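Long-range contact in protease 2A (Rhinovirus C, PDB 5X45), which probably acts as a chymotrypsin-like cysteine protease that cuts the viral polyprotein and selected host proteins: residues A[94-108]-A[121-135]. Sequence-based numbering, arbitrary orientation.
Sequences NLLIGEGHCEPGDCG and ITAGGDNHVAFTDLR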
loop_
_atom_site.group_PDB
_atom_site.type_symbol
_atom_site.label_atom_id
_atom_site.label_comp_id
_atom_site.label_asym_id
_atom_site.label_seq_id
_atom_site.Cartn_x
_atom_site.Cartn_y
_atom_site.Cartn_z
ATOM N N ASN A 94 0.710 3.895 -10.625
ATOM C CA ASN A 94 1.910 3.645 -9.824
ATOM C C ASN A 94 1.843 2.375 -8.985
ATOM O O ASN A 94 1.799 2.419 -7.753
ATOM C CB ASN A 94 2.212 4.853 -8.925
ATOM C CG ASN A 94 2.496 6.118 -9.729
ATOM O OD1 ASN A 94 1.755 7.098 -9.658
ATOM N ND2 ASN A 94 3.577 6.097 -10.497
ATOM N N LEU A 95 1.839 1.234 -9.663
ATOM C CA LEU A 95 1.776 -0.032 -8.962
ATOM C C LEU A 95 3.080 -0.804 -9.024
ATOM O O LEU A 95 3.819 -0.749 -10.011
ATOM C CB LEU A 95 0.639 -0.891 -9.511
ATOM C CG LEU A 95 -0.684 -0.275 -9.068
ATOM C CD1 LEU A 95 -1.378 0.382 -10.246
ATOM C CD2 LEU A 95 -1.579 -1.279 -8.349
ATOM N N LEU A 96 3.339 -1.529 -7.944
ATOM C CA LEU A 96 4.351 -2.567 -7.928
ATOM C C LEU A 96 3.650 -3.917 -7.978
ATOM O O LEU A 96 2.716 -4.158 -7.219
ATOM C CB LEU A 96 5.220 -2.443 -6.684
ATOM C CG LEU A 96 5.956 -1.108 -6.581
ATOM C CD1 LEU A 96 6.247 -0.787 -5.125
ATOM C CD2 LEU A 96 7.236 -1.152 -7.403
ATOM N N ILE A 97 4.037 -4.767 -8.920
ATOM C CA ILE A 97 3.387 -6.070 -9.027
ATOM C C ILE A 97 4.375 -7.210 -8.849
ATOM O O ILE A 97 5.392 -7.267 -9.542
ATOM C CB ILE A 97 2.683 -6.269 -10.380
ATOM C CG1 ILE A 97 1.865 -5.034 -10.778
ATOM C CG2 ILE A 97 1.838 -7.539 -10.342
ATOM C CD1 ILE A 97 0.524 -4.944 -10.123
ATOM N N GLY A 98 4.061 -8.123 -7.935
ATOM C CA GLY A 98 4.921 -9.261 -7.694
ATOM C C GLY A 98 4.119 -10.539 -7.564
ATOM O O GLY A 98 2.910 -10.504 -7.355
ATOM N N GLU A 99 4.801 -11.674 -7.671
ATOM C CA GLU A 99 4.157 -12.949 -7.425
ATOM C C GLU A 99 4.070 -13.137 -5.926
ATOM O O GLU A 99 5.031 -12.907 -5.198
ATOM C CB GLU A 99 4.901 -14.128 -8.073
ATOM C CG GLU A 99 5.840 -13.782 -9.231
ATOM C CD GLU A 99 6.625 -14.996 -9.722
ATOM O OE1 GLU A 99 7.876 -14.992 -9.669
ATOM O OE2 GLU A 99 5.971 -15.980 -10.137
ATOM N N GLY A 100 2.903 -13.558 -5.467
ATOM C CA GLY A 100 2.672 -13.710 -4.049
ATOM C C GLY A 100 1.208 -13.919 -3.764
ATOM O O GLY A 100 0.358 -13.622 -4.594
ATOM N N HIS A 101 0.920 -14.475 -2.595
ATOM C CA HIS A 101 -0.451 -14.728 -2.203
ATOM C C HIS A 101 -1.191 -13.451 -1.797
ATOM O O HIS A 101 -0.651 -12.597 -1.082
ATOM C CB HIS A 101 -0.500 -15.717 -1.052
ATOM C CG HIS A 101 -1.877 -15.927 -0.523
ATOM N ND1 HIS A 101 -2.803 -16.729 -1.158
ATOM C CD2 HIS A 101 -2.503 -15.411 0.560
ATOM C CE1 HIS A 101 -3.931 -16.717 -0.472
ATOM N NE2 HIS A 101 -3.776 -15.927 0.573
ATOM N N CYS A 102 -2.429 -13.325 -2.265
ATOM C CA CYS A 102 -3.263 -12.195 -1.883
ATOM C C CYS A 102 -4.742 -12.568 -1.915
ATOM O O CYS A 102 -5.226 -13.162 -2.873
ATOM C CB CYS A 102 -2.993 -11.004 -2.799
ATOM S SG CYS A 102 -3.862 -9.490 -2.348
ATOM N N GLU A 103 -5.454 -12.216 -0.853
ATOM C CA GLU A 103 -6.887 -12.470 -0.753
ATOM C C GLU A 103 -7.605 -11.176 -0.409
ATOM O O GLU A 103 -6.974 -10.229 0.061
ATOM C CB GLU A 103 -7.186 -13.508 0.324
ATOM C CG GLU A 103 -6.787 -14.914 0.005
ATOM C CD GLU A 103 -7.059 -15.828 1.181
ATOM O OE1 GLU A 103 -7.868 -15.434 2.051
ATOM O OE2 GLU A 103 -6.477 -16.934 1.239
ATOM N N PRO A 104 -8.931 -11.134 -0.620
ATOM C CA PRO A 104 -9.695 -10.005 -0.083
ATOM C C PRO A 104 -9.442 -9.834 1.414
ATOM O O PRO A 104 -9.496 -10.809 2.158
ATOM C CB PRO A 104 -11.148 -10.402 -0.364
ATOM C CG PRO A 104 -11.059 -11.253 -1.591
ATOM C CD PRO A 104 -9.758 -12.006 -1.477
ATOM N N GLY A 105 -9.146 -8.612 1.841
ATOM C CA GLY A 105 -8.870 -8.360 3.242
ATOM C C GLY A 105 -7.403 -8.108 3.537
ATOM O O GLY A 105 -7.046 -7.743 4.657
ATOM N N ASP A 106 -6.548 -8.317 2.542
ATOM C CA ASP A 106 -5.109 -8.143 2.729
ATOM C C ASP A 106 -4.664 -6.702 2.439
ATOM O O ASP A 106 -3.502 -6.353 2.658
ATOM C CB ASP A 106 -4.325 -9.129 1.845
ATOM C CG ASP A 106 -4.483 -10.587 2.290
ATOM O OD1 ASP A 106 -5.031 -10.835 3.389
ATOM O OD2 ASP A 106 -4.061 -11.492 1.532
ATOM N N CYS A 107 -5.580 -5.874 1.937
ATOM C CA CYS A 107 -5.249 -4.488 1.585
ATOM C C CYS A 107 -4.721 -3.697 2.784
ATOM O O CYS A 107 -5.258 -3.783 3.891
ATOM C CB CYS A 107 -6.466 -3.781 0.974
ATOM S SG CYS A 107 -7.093 -4.576 -0.540
ATOM N N GLY A 108 -3.643 -2.949 2.560
ATOM C CA GLY A 108 -3.034 -2.165 3.617
ATOM C C GLY A 108 -1.755 -2.791 4.163
ATOM O O GLY A 108 -0.960 -2.114 4.820
ATOM N N ILE A 121 -0.409 -3.148 0.082
ATOM C CA ILE A 121 -1.266 -3.968 -0.765
ATOM C C ILE A 121 -2.545 -3.205 -1.081
ATOM O O ILE A 121 -3.180 -2.653 -0.182
ATOM C CB ILE A 121 -1.633 -5.294 -0.109
ATOM C CG1 ILE A 121 -0.378 -6.136 0.122
ATOM C CG2 ILE A 121 -2.677 -6.018 -0.962
ATOM C CD1 ILE A 121 -0.660 -7.477 0.738
ATOM N N THR A 122 -2.912 -3.164 -2.357
ATOM C CA THR A 122 -4.099 -2.436 -2.783
ATOM C C THR A 122 -5.051 -3.331 -3.570
ATOM O O THR A 122 -6.245 -3.050 -3.683
ATOM C CB THR A 122 -3.708 -1.229 -3.632
ATOM O OG1 THR A 122 -4.850 -0.396 -3.846
ATOM C CG2 THR A 122 -3.123 -1.676 -4.964
ATOM N N ALA A 123 -4.499 -4.414 -4.104
ATOM C CA ALA A 123 -5.239 -5.388 -4.889
ATOM C C ALA A 123 -4.340 -6.590 -5.142
ATOM O O ALA A 123 -3.128 -6.509 -4.965
ATOM C CB ALA A 123 -5.701 -4.785 -6.200
ATOM N N GLY A 124 -4.936 -7.710 -5.526
ATOM C CA GLY A 124 -4.180 -8.892 -5.898
ATOM C C GLY A 124 -5.099 -10.043 -6.265
ATOM O O GLY A 124 -6.289 -10.006 -5.968
ATOM N N GLY A 125 -4.549 -11.093 -6.859
ATOM C CA GLY A 125 -5.368 -12.229 -7.237
ATOM C C GLY A 125 -4.647 -13.562 -7.188
ATOM O O GLY A 125 -4.101 -13.938 -6.148
ATOM N N ASP A 126 -4.638 -14.271 -8.314
ATOM C CA ASP A 126 -3.980 -15.577 -8.432
ATOM C C ASP A 126 -2.456 -15.490 -8.546
ATOM O O ASP A 126 -1.886 -15.296 -9.620
ATOM C CB ASP A 126 -4.575 -16.359 -9.600
ATOM C CG ASP A 126 -4.658 -15.539 -10.868
ATOM O OD1 ASP A 126 -3.976 -14.488 -10.985
ATOM O OD2 ASP A 126 -5.421 -15.967 -11.759
ATOM N N ASN A 127 -1.834 -15.608 -7.377
ATOM C CA ASN A 127 -0.393 -15.553 -7.164
ATOM C C ASN A 127 0.195 -14.242 -7.706
ATOM O O ASN A 127 1.317 -14.162 -8.208
ATOM C CB ASN A 127 0.250 -16.796 -7.793
ATOM C CG ASN A 127 1.724 -16.952 -7.452
ATOM O OD1 ASN A 127 2.393 -16.017 -7.038
ATOM N ND2 ASN A 127 2.215 -18.168 -7.564
ATOM N N HIS A 128 -0.634 -13.220 -7.690
ATOM C CA HIS A 128 -0.159 -11.881 -7.908
ATOM C C HIS A 128 -0.668 -10.962 -6.813
ATOM O O HIS A 128 -1.815 -11.070 -6.366
ATOM C CB HIS A 128 -0.576 -11.401 -9.275
ATOM C CG HIS A 128 0.338 -11.889 -10.334
ATOM N ND1 HIS A 128 0.081 -13.033 -11.061
ATOM C CD2 HIS A 128 1.570 -11.478 -10.692
ATOM C CE1 HIS A 128 1.091 -13.253 -11.882
ATOM N NE2 HIS A 128 2.011 -12.328 -11.675
ATOM N N VAL A 129 0.203 -10.070 -6.374
ATOM C CA VAL A 129 -0.142 -9.083 -5.376
ATOM C C VAL A 129 0.294 -7.732 -5.932
ATOM O O VAL A 129 1.384 -7.608 -6.502
ATOM C CB VAL A 129 0.512 -9.400 -4.017
ATOM C CG1 VAL A 129 2.001 -9.643 -4.198
ATOM C CG2 VAL A 129 0.233 -8.279 -2.998
ATOM N N ALA A 130 -0.576 -6.738 -5.797
ATOM C CA ALA A 130 -0.327 -5.392 -6.302
ATOM C C ALA A 130 -0.197 -4.411 -5.151
ATOM O O ALA A 130 -1.048 -4.357 -4.259
ATOM C CB ALA A 130 -1.449 -4.955 -7.232
ATOM N N PHE A 131 0.865 -3.624 -5.179
ATOM C CA PHE A 131 1.082 -2.631 -4.147
ATOM C C PHE A 131 0.983 -1.241 -4.762
ATOM O O PHE A 131 1.440 -1.036 -5.891
ATOM C CB PHE A 131 2.460 -2.809 -3.489
ATOM C CG PHE A 131 2.768 -4.222 -3.053
ATOM C CD1 PHE A 131 3.334 -5.133 -3.942
ATOM C CD2 PHE A 131 2.523 -4.629 -1.743
ATOM C CE1 PHE A 131 3.635 -6.430 -3.536
ATOM C CE2 PHE A 131 2.824 -5.922 -1.330
ATOM C CZ PHE A 131 3.381 -6.828 -2.230
ATOM N N THR A 132 0.393 -0.289 -4.043
ATOM C CA THR A 132 0.601 1.102 -4.416
ATOM C C THR A 132 1.973 1.518 -3.911
ATOM O O THR A 132 2.322 1.295 -2.757
ATOM C CB THR A 132 -0.460 2.076 -3.865
ATOM O OG1 THR A 132 -0.319 2.206 -2.449
ATOM C CG2 THR A 132 -1.815 1.591 -4.176
ATOM N N ASP A 133 2.751 2.097 -4.808
ATOM C CA ASP A 133 4.040 2.647 -4.475
ATOM C C ASP A 133 3.791 3.972 -3.755
ATOM O O ASP A 133 3.171 4.879 -4.313
ATOM C CB ASP A 133 4.873 2.835 -5.752
ATOM C CG ASP A 133 6.327 3.213 -5.472
ATOM O OD1 ASP A 133 6.650 3.679 -4.351
ATOM O OD2 ASP A 133 7.156 3.031 -6.394
ATOM N N LEU A 134 4.266 4.078 -2.517
ATOM C CA LEU A 134 4.005 5.252 -1.690
ATOM C C LEU A 134 4.983 6.382 -1.987
ATOM O O LEU A 134 4.724 7.537 -1.648
ATOM C CB LEU A 134 4.085 4.895 -0.207
ATOM C CG LEU A 134 3.047 3.879 0.246
ATOM C CD1 LEU A 134 3.310 3.517 1.691
ATOM C CD2 LEU A 134 1.632 4.388 0.040
ATOM N N ARG A 135 6.113 6.044 -2.601
ATOM C CA ARG A 135 7.170 7.023 -2.856
ATOM C C ARG A 135 6.727 8.237 -3.695
ATOM O O ARG A 135 7.077 9.372 -3.351
ATOM C CB ARG A 135 8.380 6.331 -3.494
ATOM C CG ARG A 135 9.095 5.402 -2.518
ATOM C CD ARG A 135 10.125 4.530 -3.208
ATOM N NE ARG A 135 9.482 3.573 -4.103
ATOM C CZ ARG A 135 10.082 2.510 -4.624
ATOM N NH1 ARG A 135 11.346 2.244 -4.319
ATOM N NH2 ARG A 135 9.407 1.699 -5.432
#
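Strands 95-98 and 129-133 are antiparallel neighbours in the six-stranded barrel of a chymotrypsin-like fold, and the chain beyond Gly98 loops back over the end of strand 116-124. Leu96 and Phe131 form an antiparallel hydrogen-bonded pair: Leu96 N gives to Phe131 O at 2.8 Å, and Phe131 N returns a bond of the same length to Leu96 O. Gly98 and Val129 make a second such pair, while Asp133 N reaches Asn94 O at the other end.

On one face Ala130 CB receives two branches, Ile97 CD1 at 3.5 Å and Leu95 CD2 at 3.8 Å; Tyr79 packs on both of these side chains. On the other face lie Leu96, Val129 and Phe131. Leu96 O lies near the plane of the Phe131 ring, at its CD1 edge, and the ring meets Tyr60 edge-to-face. Leu96 CD1 lies 3.9 Å from Asp133 CB and approaches Arg135. That arginine holds the carboxylate side-on: NE uses the syn lone pair of Asp133 OD1 at 2.8 Å, NH2 comes to OD2 from above the carboxylate plane, and NH1 donates to the backbone O of Cys55, a zinc ligand.

The returning loop packs through Cys102, whose SG, turned anti to the backbone N (chi1 -175°), reaches to 3.6 Å from Gly124 CA and also touches Ile121 CG2. Asp106 OD2 accepts Glu103 N, bracing the type II turn between them, and also bonds Ser64. Gly108 N then donates to Ile121 O at 2.8 Å.

Residues Pro104 to Gly108 match the PGDCG signature of 2A proteases, in which Cys107 is probably the nucleophile. Its loop is thus pinned to strand 116-124 by backbone bonding at one end and sulfur packing at the other, while Arg135, held by Asp133, ties the end of strand 129-133 to the zinc site through Cys55.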